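Local coordinates for protein citrate synthase (Pyrobaculum aerophilum, PDB 2IBP) that probably catalyses the condensation of oxaloacetate with acetyl-CoA and water to give citrate and CoA, a step of the tricarboxylic acid cycle, at residues A[60-65]-A[210-215]; A[68-73]-A[150-155]; A[51-56]-A[299-304]. One frame throughout, in Å; residues are numbered along the deposited sequence. Where two conformers were deposited one is given.

Interaction 1: A[60-65]-A[210-215]; sequences STYEEV and LHADHE
Ala212 sets its single methyl group against two side chains from the first turn of helix 62-71. Its CB lies 4.2 Å from CE1 of Tyr62. The methyl comes to the edge of the ring, close to the ring plane, so this is not a packing over the aromatic face. The second neighbour is Val65, whose CG1 lies 4.5 Å from CB of Ala212. Both contacts are loose van der Waals contacts between apolar atoms. All three residues are buried, and the two segments hide only 75 Å² between them.

The first torsion of Tyr62 explains its part. CG stands anti to the backbone N (chi1 -174°). The side chain sets out across the contact, and it is the ring, not CB, that comes near Ala212. The hydroxyl end is held outside the two segments, by the carbonyl O of Ser370 in helix 363-382. The backbone N of Tyr62 bonds to OD1 of Asp205 in helix 198-210.

The start of the helix is fixed by Thr61 at the N-cap. Its OG1 accepts from the backbone N of Glu64 at 3.1 Å, in a nearly straight bond of 166°. Just before it, OG of Ser60 gives a hydrogen bond of 2.6 Å to OE1 of Glu64, using the anti lone pair of that oxygen. In the second subunit, Arg409 forms a salt bridge with OE2 of Glu64 and Tyr403 a hydrogen bond with OE1.

Ala212 lies in the loop that follows helix 198-210, in the mainly helical fold of citrate synthase. The contact thus joins this loop to the start of helix 62-71. Its chemistry is apolar, loose and non-directional, so the orientation of Tyr62 probably comes from the bonds to Ser370 and Asp205.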
loop_
_atom_site.group_PDB
_atom_site.type_symbol
_atom_site.label_atom_id
_atom_site.label_comp_id
_atom_site.label_asym_id
_atom_site.label_seq_id
_atom_site.Cartn_x
_atom_site.Cartn_y
_atom_site.Cartn_z
ATOM N N SER A 60 -19.063 9.262 -24.444
ATOM C CA SER A 60 -17.636 9.336 -24.332
ATOM C C SER A 60 -16.950 7.984 -24.559
ATOM O O SER A 60 -17.556 7.018 -25.031
ATOM C CB SER A 60 -17.291 9.975 -22.988
ATOM O OG SER A 60 -15.952 10.394 -22.931
ATOM N N THR A 61 -15.659 7.965 -24.285
ATOM C CA THR A 61 -14.800 6.803 -24.436
ATOM C C THR A 61 -13.877 6.784 -23.213
ATOM O O THR A 61 -13.749 7.794 -22.510
ATOM C CB THR A 61 -13.890 6.962 -25.660
ATOM O OG1 THR A 61 -13.094 8.159 -25.527
ATOM C CG2 THR A 61 -14.724 7.055 -26.942
ATOM N N TYR A 62 -13.183 5.685 -22.975
ATOM C CA TYR A 62 -12.282 5.680 -21.831
ATOM C C TYR A 62 -11.163 6.693 -22.011
ATOM O O TYR A 62 -10.740 7.321 -21.044
ATOM C CB TYR A 62 -11.707 4.307 -21.547
ATOM C CG TYR A 62 -10.895 4.290 -20.273
ATOM C CD1 TYR A 62 -11.506 4.424 -19.039
ATOM C CD2 TYR A 62 -9.528 4.160 -20.308
ATOM C CE1 TYR A 62 -10.761 4.390 -17.863
ATOM C CE2 TYR A 62 -8.784 4.078 -19.144
ATOM C CZ TYR A 62 -9.410 4.196 -17.926
ATOM O OH TYR A 62 -8.627 4.150 -16.793
ATOM N N GLU A 63 -10.700 6.888 -23.242
ATOM C CA GLU A 63 -9.659 7.889 -23.458
ATOM C C GLU A 63 -10.144 9.253 -22.981
ATOM O O GLU A 63 -9.465 9.929 -22.223
ATOM C CB GLU A 63 -9.256 7.984 -24.929
ATOM C CG GLU A 63 -8.511 6.751 -25.474
ATOM C CD GLU A 63 -9.420 5.641 -26.002
ATOM O OE1 GLU A 63 -10.592 5.536 -25.577
ATOM O OE2 GLU A 63 -8.923 4.850 -26.842
ATOM N N GLU A 64 -11.340 9.640 -23.393
ATOM C CA GLU A 64 -11.869 10.951 -23.011
ATOM C C GLU A 64 -12.228 11.040 -21.534
ATOM O O GLU A 64 -11.980 12.048 -20.883
ATOM C CB GLU A 64 -13.060 11.317 -23.890
ATOM C CG GLU A 64 -13.540 12.729 -23.716
ATOM C CD GLU A 64 -14.705 13.041 -24.625
ATOM O OE1 GLU A 64 -15.793 12.465 -24.411
ATOM O OE2 GLU A 64 -14.539 13.918 -25.518
ATOM N N VAL A 65 -12.832 9.981 -20.997
ATOM C CA VAL A 65 -13.201 9.964 -19.598
ATOM C C VAL A 65 -11.954 9.980 -18.717
ATOM O O VAL A 65 -11.948 10.626 -17.672
ATOM C CB VAL A 65 -14.099 8.754 -19.277
ATOM C CG1 VAL A 65 -14.189 8.519 -17.773
ATOM C CG2 VAL A 65 -15.464 8.957 -19.917
ATOM N N LEU A 210 -17.074 2.901 -16.703
ATOM C CA LEU A 210 -17.962 2.741 -15.566
ATOM C C LEU A 210 -17.273 2.524 -14.247
ATOM O O LEU A 210 -17.851 2.831 -13.225
ATOM C CB LEU A 210 -18.965 1.621 -15.788
ATOM C CG LEU A 210 -20.003 1.856 -16.893
ATOM C CD1 LEU A 210 -20.837 0.575 -17.004
ATOM C CD2 LEU A 210 -20.866 3.089 -16.649
ATOM N N HIS A 211 -16.051 2.005 -14.265
ATOM C CA HIS A 211 -15.354 1.709 -13.017
ATOM C C HIS A 211 -14.179 2.621 -12.747
ATOM O O HIS A 211 -13.418 2.385 -11.810
ATOM C CB HIS A 211 -14.920 0.242 -13.036
ATOM C CG HIS A 211 -16.084 -0.706 -13.081
ATOM N ND1 HIS A 211 -16.788 -0.954 -14.240
ATOM C CD2 HIS A 211 -16.708 -1.408 -12.101
ATOM C CE1 HIS A 211 -17.813 -1.750 -13.968
ATOM N NE2 HIS A 211 -17.774 -2.057 -12.680
ATOM N N ALA A 212 -14.067 3.704 -13.521
ATOM C CA ALA A 212 -12.914 4.603 -13.446
ATOM C C ALA A 212 -12.668 5.232 -12.080
ATOM O O ALA A 212 -11.502 5.432 -11.695
ATOM C CB ALA A 212 -13.001 5.655 -14.520
ATOM N N ASP A 213 -13.740 5.593 -11.379
ATOM C CA ASP A 213 -13.597 6.094 -10.008
ATOM C C ASP A 213 -14.878 5.862 -9.246
ATOM O O ASP A 213 -15.959 5.786 -9.840
ATOM C CB ASP A 213 -13.226 7.570 -9.937
ATOM C CG ASP A 213 -12.614 7.928 -8.589
ATOM O OD1 ASP A 213 -11.648 7.243 -8.195
ATOM O OD2 ASP A 213 -13.114 8.846 -7.898
ATOM N N HIS A 214 -14.767 5.698 -7.933
ATOM C CA HIS A 214 -15.949 5.489 -7.136
ATOM C C HIS A 214 -15.625 5.828 -5.696
ATOM O O HIS A 214 -15.386 4.944 -4.885
ATOM C CB HIS A 214 -16.447 4.053 -7.317
ATOM C CG HIS A 214 -17.936 3.905 -7.219
ATOM N ND1 HIS A 214 -18.553 3.219 -6.197
ATOM C CD2 HIS A 214 -18.934 4.424 -7.977
ATOM C CE1 HIS A 214 -19.865 3.263 -6.369
ATOM N NE2 HIS A 214 -20.121 3.970 -7.453
ATOM N N GLU A 215 -15.496 7.132 -5.460
ATOM C CA GLU A 215 -15.147 7.676 -4.157
ATOM C C GLU A 215 -13.852 7.082 -3.598
ATOM O O GLU A 215 -12.870 7.033 -4.331
ATOM C CB GLU A 215 -16.344 7.666 -3.210
ATOM C CG GLU A 215 -17.434 8.609 -3.764
ATOM C CD GLU A 215 -18.652 8.783 -2.884
ATOM O OE1 GLU A 215 -18.911 7.947 -1.985
ATOM O OE2 GLU A 215 -19.392 9.749 -3.150
#

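Interaction 2: A[68-73]-A[150-155]; sequences LILYGR and IAEKLV
Ala151 meets Leu70 where the CA atoms of segments 68-73 and 150-155 come nearest, 7.9 Å apart. CB of Ala151 touches CD1 of Leu70 at 3.8 Å, and CD2 of the same leucine lies slightly farther from it. Leu70 holds CG anti to its backbone N (chi1 -177°), which aims both methyls at helix 141-169. The small alanine lets the leucine branches come close to the helix backbone.

Glu152 follows and makes both an apolar and a polar contact. Its CG lies 3.8 Å from CD2 of Leu70, and the two side chains cross at about a right angle. This is helix-on-helix packing within the helical core of the citrate synthase fold, with helix 363-382 lying against both Leu70 and Ala151. Beyond CG the chain of Glu152 is extended, and this brings the carboxylate to the hydroxyl edge of Tyr71. OH of Tyr71 donates to OE2 of Glu152 over 2.4 Å, so short that the exact length and strength of the bond are doubtful. OE2 lies in the plane of the ring, while the carboxylate plane is turned 82° from it. The other oxygen, OE1, forms a salt bridge with NE of Arg86. With a leucine in place of Glu152, the Tyr71 hydroxyl would probably lose its acceptor and Arg86 a charged partner. Tyr83 and Tyr90 of helix 77-90 also pack against Glu152.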
loop_
_atom_site.group_PDB
_atom_site.type_symbol
_atom_site.label_atom_id
_atom_site.label_comp_id
_atom_site.label_asym_id
_atom_site.label_seq_id
_atom_site.Cartn_x
_atom_site.Cartn_y
_atom_site.Cartn_z
ATOM N N LEU A 68 -10.723 13.454 -18.616
ATOM C CA LEU A 68 -11.612 14.167 -17.719
ATOM C C LEU A 68 -11.272 13.919 -16.246
ATOM O O LEU A 68 -11.139 14.851 -15.464
ATOM C CB LEU A 68 -13.040 13.750 -18.003
ATOM C CG LEU A 68 -14.106 14.284 -17.058
ATOM C CD1 LEU A 68 -14.182 15.818 -17.077
ATOM C CD2 LEU A 68 -15.464 13.684 -17.393
ATOM N N ILE A 69 -11.127 12.658 -15.880
ATOM C CA ILE A 69 -10.840 12.331 -14.493
ATOM C C ILE A 69 -9.492 12.894 -14.079
ATOM O O ILE A 69 -9.371 13.490 -13.022
ATOM C CB ILE A 69 -10.936 10.825 -14.257
ATOM C CG1 ILE A 69 -12.401 10.386 -14.353
ATOM C CG2 ILE A 69 -10.399 10.465 -12.867
ATOM C CD1 ILE A 69 -12.605 8.869 -14.335
ATOM N N LEU A 70 -8.485 12.730 -14.921
ATOM C CA LEU A 70 -7.157 13.208 -14.590
ATOM C C LEU A 70 -7.024 14.737 -14.560
ATOM O O LEU A 70 -6.522 15.312 -13.578
ATOM C CB LEU A 70 -6.157 12.606 -15.564
ATOM C CG LEU A 70 -4.696 12.961 -15.310
ATOM C CD1 LEU A 70 -4.261 12.579 -13.884
ATOM C CD2 LEU A 70 -3.831 12.252 -16.358
ATOM N N TYR A 71 -7.516 15.393 -15.606
ATOM C CA TYR A 71 -7.353 16.844 -15.744
ATOM C C TYR A 71 -8.493 17.712 -15.206
ATOM O O TYR A 71 -8.333 18.933 -15.057
ATOM C CB TYR A 71 -7.013 17.188 -17.185
ATOM C CG TYR A 71 -5.674 16.640 -17.597
ATOM C CD1 TYR A 71 -4.509 17.196 -17.107
ATOM C CD2 TYR A 71 -5.568 15.529 -18.424
ATOM C CE1 TYR A 71 -3.287 16.702 -17.449
ATOM C CE2 TYR A 71 -4.336 15.018 -18.782
ATOM C CZ TYR A 71 -3.186 15.590 -18.250
ATOM O OH TYR A 71 -1.934 15.130 -18.571
ATOM N N GLY A 72 -9.650 17.110 -14.968
ATOM C CA GLY A 72 -10.756 17.801 -14.339
ATOM C C GLY A 72 -11.729 18.472 -15.279
ATOM O O GLY A 72 -12.678 19.118 -14.841
ATOM N N ARG A 73 -11.487 18.323 -16.572
ATOM C CA ARG A 73 -12.391 18.876 -17.566
ATOM C C ARG A 73 -12.315 18.098 -18.864
ATOM O O ARG A 73 -11.385 17.337 -19.092
ATOM C CB ARG A 73 -12.034 20.326 -17.860
ATOM C CG ARG A 73 -10.671 20.485 -18.454
ATOM C CD ARG A 73 -10.403 21.927 -18.783
ATOM N NE ARG A 73 -9.041 22.095 -19.259
ATOM C CZ ARG A 73 -8.644 21.845 -20.502
ATOM N NH1 ARG A 73 -9.506 21.394 -21.414
ATOM N NH2 ARG A 73 -7.373 22.040 -20.825
ATOM N N ILE A 150 3.464 10.932 -15.673
ATOM C CA ILE A 150 3.532 9.622 -15.012
ATOM C C ILE A 150 2.152 9.017 -14.839
ATOM O O ILE A 150 1.956 7.805 -15.047
ATOM C CB ILE A 150 4.279 9.715 -13.667
ATOM C CG1 ILE A 150 5.734 10.127 -13.932
ATOM C CG2 ILE A 150 4.202 8.378 -12.905
ATOM C CD1 ILE A 150 6.472 10.722 -12.731
ATOM N N ALA A 151 1.202 9.846 -14.428
ATOM C CA ALA A 151 -0.192 9.417 -14.276
ATOM C C ALA A 151 -0.716 8.863 -15.609
ATOM O O ALA A 151 -1.307 7.775 -15.653
ATOM C CB ALA A 151 -1.065 10.553 -13.767
ATOM N N GLU A 152 -0.452 9.568 -16.708
ATOM C CA GLU A 152 -0.855 9.081 -18.032
ATOM C C GLU A 152 -0.208 7.731 -18.368
ATOM O O GLU A 152 -0.858 6.825 -18.872
ATOM C CB GLU A 152 -0.490 10.107 -19.114
ATOM C CG GLU A 152 -1.290 11.357 -19.034
ATOM C CD GLU A 152 -0.996 12.327 -20.161
ATOM O OE1 GLU A 152 -0.132 12.030 -21.024
ATOM O OE2 GLU A 152 -1.680 13.366 -20.203
ATOM N N LYS A 153 1.062 7.577 -18.025
ATOM C CA LYS A 153 1.771 6.346 -18.303
ATOM C C LYS A 153 1.138 5.193 -17.563
ATOM O O LYS A 153 1.001 4.103 -18.103
ATOM C CB LYS A 153 3.230 6.447 -17.923
ATOM C CG LYS A 153 4.036 7.308 -18.849
ATOM C CD LYS A 153 5.420 7.451 -18.312
ATOM C CE LYS A 153 6.272 8.342 -19.147
ATOM N NZ LYS A 153 7.584 8.500 -18.449
ATOM N N LEU A 154 0.800 5.412 -16.296
ATOM C CA LEU A 154 0.165 4.346 -15.504
ATOM C C LEU A 154 -1.185 3.897 -16.103
ATOM O O LEU A 154 -1.494 2.706 -16.170
ATOM C CB LEU A 154 -0.007 4.836 -14.064
ATOM C CG LEU A 154 1.290 4.718 -13.258
ATOM C CD1 LEU A 154 1.372 5.689 -12.097
ATOM C CD2 LEU A 154 1.529 3.281 -12.779
ATOM N N VAL A 155 -1.970 4.856 -16.555
ATOM C CA VAL A 155 -3.259 4.548 -17.162
ATOM C C VAL A 155 -3.019 3.792 -18.487
ATOM O O VAL A 155 -3.691 2.809 -18.799
ATOM C CB VAL A 155 -4.041 5.840 -17.397
ATOM C CG1 VAL A 155 -5.328 5.560 -18.199
ATOM C CG2 VAL A 155 -4.349 6.506 -16.063
#

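Interaction 3: A[51-56]-A[299-304]; sequences YRIEEL and AKIFKE
Ile301 pushes its CD1 methyl against the first turn of helix 53-59. The apolar contacts carry the whole interface. CD1 lies 3.9 Å from CA of Glu54, so it touches backbone as well as side chain. It also lies 4.2 Å from CG2 of Ile53. CG1 of Ile301 stands anti to the carbonyl carbon (chi1 -61°), and the chain then extends to carry CD1 across. Leu206 of helix 198-210 also packs on Ile301.

The receiving turn starts where the three-stranded antiparallel sheet ends. Strand 51-52 is an outermost strand within the chain and runs straight into helix 53-59, with Arg52 at the N-cap. The backbone of Ile53 is still hydrogen-bonded to Leu46 of the neighbouring strand 45-48.

The charged ends take no direct part across the contact. NE of Arg52 and OE1 of Glu54 are 3.3 Å apart in a salt bridge, but its hydrogen bond is weak and Arg52 has a second conformer, so the pairing is doubtful. OE2 of Glu54 and NZ of Lys300 have opposite charges, yet stay 6.9 Å apart. OE1 of Glu304 forms a salt bridge with Arg307. Glu304 is a magnesium-binding residue of this protein, though no ion is bound to this chain in the model.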
loop_
_atom_site.group_PDB
_atom_site.type_symbol
_atom_site.label_atom_id
_atom_site.label_comp_id
_atom_site.label_asym_id
_atom_site.label_seq_id
_atom_site.Cartn_x
_atom_site.Cartn_y
_atom_site.Cartn_z
ATOM N N TYR A 51 -19.935 15.515 -14.343
ATOM C CA TYR A 51 -20.722 14.875 -15.407
ATOM C C TYR A 51 -21.354 13.564 -14.988
ATOM O O TYR A 51 -20.681 12.701 -14.434
ATOM C CB TYR A 51 -19.844 14.616 -16.632
ATOM C CG TYR A 51 -19.318 15.867 -17.263
ATOM C CD1 TYR A 51 -20.039 16.512 -18.253
ATOM C CD2 TYR A 51 -18.126 16.432 -16.850
ATOM C CE1 TYR A 51 -19.564 17.662 -18.839
ATOM C CE2 TYR A 51 -17.641 17.584 -17.430
ATOM C CZ TYR A 51 -18.383 18.201 -18.410
ATOM O OH TYR A 51 -17.929 19.355 -19.006
ATOM N N ARG A 52 -22.645 13.385 -15.267
ATOM C CA ARG A 52 -23.320 12.139 -14.924
ATOM C C ARG A 52 -22.748 10.972 -15.713
ATOM O O ARG A 52 -22.441 11.097 -16.903
ATOM C CB ARG A 52 -24.825 12.245 -15.175
ATOM C CG ARG A 52 -25.526 13.180 -14.214
ATOM C CD ARG A 52 -27.036 13.083 -14.315
ATOM N NE ARG A 52 -27.524 11.750 -13.972
ATOM C CZ ARG A 52 -28.809 11.416 -13.923
ATOM N NH1 ARG A 52 -29.152 10.173 -13.627
ATOM N NH2 ARG A 52 -29.748 12.316 -14.187
ATOM N N ILE A 53 -22.611 9.833 -15.043
ATOM C CA ILE A 53 -22.077 8.651 -15.687
ATOM C C ILE A 53 -22.887 8.232 -16.908
ATOM O O ILE A 53 -22.301 7.757 -17.889
ATOM C CB ILE A 53 -21.931 7.460 -14.706
ATOM C CG1 ILE A 53 -21.003 6.391 -15.285
ATOM C CG2 ILE A 53 -23.304 6.890 -14.331
ATOM C CD1 ILE A 53 -19.583 6.855 -15.466
ATOM N N GLU A 54 -24.209 8.391 -16.866
ATOM C CA GLU A 54 -25.033 8.042 -18.039
ATOM C C GLU A 54 -24.571 8.802 -19.282
ATOM O O GLU A 54 -24.487 8.239 -20.379
ATOM C CB GLU A 54 -26.516 8.360 -17.819
ATOM C CG GLU A 54 -27.207 7.482 -16.832
ATOM C CD GLU A 54 -26.938 7.869 -15.398
ATOM O OE1 GLU A 54 -26.341 8.955 -15.145
ATOM O OE2 GLU A 54 -27.385 7.101 -14.523
ATOM N N GLU A 55 -24.306 10.096 -19.121
ATOM C CA GLU A 55 -23.891 10.930 -20.246
ATOM C C GLU A 55 -22.527 10.500 -20.772
ATOM O O GLU A 55 -22.298 10.443 -21.973
ATOM C CB GLU A 55 -23.847 12.397 -19.825
ATOM C CG GLU A 55 -25.183 12.946 -19.378
ATOM C CD GLU A 55 -26.224 12.912 -20.479
ATOM O OE1 GLU A 55 -25.841 12.955 -21.671
ATOM O OE2 GLU A 55 -27.429 12.859 -20.146
ATOM N N LEU A 56 -21.600 10.205 -19.857
ATOM C CA LEU A 56 -20.276 9.778 -20.254
ATOM C C LEU A 56 -20.302 8.406 -20.914
ATOM O O LEU A 56 -19.637 8.188 -21.925
ATOM C CB LEU A 56 -19.343 9.764 -19.056
ATOM C CG LEU A 56 -19.136 11.123 -18.386
ATOM C CD1 LEU A 56 -18.265 11.000 -17.110
ATOM C CD2 LEU A 56 -18.507 12.124 -19.379
ATOM N N ALA A 299 -24.770 -0.343 -13.139
ATOM C CA ALA A 299 -25.379 -1.655 -13.396
ATOM C C ALA A 299 -26.428 -1.571 -14.498
ATOM O O ALA A 299 -26.483 -2.436 -15.382
ATOM C CB ALA A 299 -25.990 -2.217 -12.107
ATOM N N LYS A 300 -27.215 -0.504 -14.468
ATOM C CA LYS A 300 -28.281 -0.291 -15.455
ATOM C C LYS A 300 -27.678 -0.218 -16.858
ATOM O O LYS A 300 -28.139 -0.866 -17.800
ATOM C CB LYS A 300 -29.052 0.981 -15.127
ATOM C CG LYS A 300 -30.261 1.205 -16.014
ATOM C CD LYS A 300 -31.196 2.271 -15.446
ATOM C CE LYS A 300 -31.859 1.813 -14.140
ATOM N NZ LYS A 300 -32.713 2.873 -13.513
ATOM N N ILE A 301 -26.594 0.537 -16.964
ATOM C CA ILE A 301 -25.915 0.711 -18.222
ATOM C C ILE A 301 -25.243 -0.570 -18.682
ATOM O O ILE A 301 -25.338 -0.952 -19.851
ATOM C CB ILE A 301 -24.846 1.818 -18.113
ATOM C CG1 ILE A 301 -25.501 3.155 -17.753
ATOM C CG2 ILE A 301 -24.051 1.944 -19.400
ATOM C CD1 ILE A 301 -24.519 4.232 -17.324
ATOM N N PHE A 302 -24.547 -1.244 -17.775
ATOM C CA PHE A 302 -23.826 -2.435 -18.185
ATOM C C PHE A 302 -24.765 -3.596 -18.512
ATOM O O PHE A 302 -24.465 -4.411 -19.380
ATOM C CB PHE A 302 -22.730 -2.823 -17.210
ATOM C CG PHE A 302 -21.581 -3.489 -17.884
ATOM C CD1 PHE A 302 -20.754 -2.766 -18.727
ATOM C CD2 PHE A 302 -21.367 -4.837 -17.755
ATOM C CE1 PHE A 302 -19.727 -3.369 -19.397
ATOM C CE2 PHE A 302 -20.321 -5.439 -18.395
ATOM C CZ PHE A 302 -19.494 -4.698 -19.224
ATOM N N LYS A 303 -25.906 -3.643 -17.836
ATOM C CA LYS A 303 -26.945 -4.633 -18.139
ATOM C C LYS A 303 -27.352 -4.527 -19.616
ATOM O O LYS A 303 -27.431 -5.517 -20.332
ATOM C CB LYS A 303 -28.182 -4.360 -17.301
ATOM C CG LYS A 303 -29.361 -5.225 -17.687
ATOM C CD LYS A 303 -30.615 -4.784 -16.982
ATOM C CE LYS A 303 -31.773 -5.685 -17.372
ATOM N NZ LYS A 303 -33.049 -5.200 -16.797
ATOM N N GLU A 304 -27.590 -3.300 -20.067
ATOM C CA GLU A 304 -28.001 -3.073 -21.448
ATOM C C GLU A 304 -26.922 -3.464 -22.440
ATOM O O GLU A 304 -27.212 -3.981 -23.502
ATOM C CB GLU A 304 -28.502 -1.653 -21.662
ATOM C CG GLU A 304 -29.802 -1.412 -20.922
ATOM C CD GLU A 304 -30.863 -2.461 -21.274
ATOM O OE1 GLU A 304 -31.005 -2.796 -22.475
ATOM O OE2 GLU A 304 -31.528 -2.971 -20.357
#

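The first segments of all three contacts lie on the consecutive helices 53-59 and 62-71 or on short stretches next to them. Interactions 1 and 2 share helix 62-71, and their centres are 10 Å apart. CD1 of Ile69 lies 3.2 Å from CB of Ala212, a very tight contact. Leu210 ties interaction 1 to interaction 3, its CD2 lying 3.6 Å from CG1 of Ile53 and 3.9 Å from CD1 of Ile301. Interactions 2 and 3 have centres 21 Å apart, yet Leu68 still packs on Leu56. Interactions 1 and 2 lie away from the predicted active-site residues. Interaction 3 carries Glu304, which holds no magnesium here. A bound magnesium ion lies about 10 Å from the side chain of Ile301.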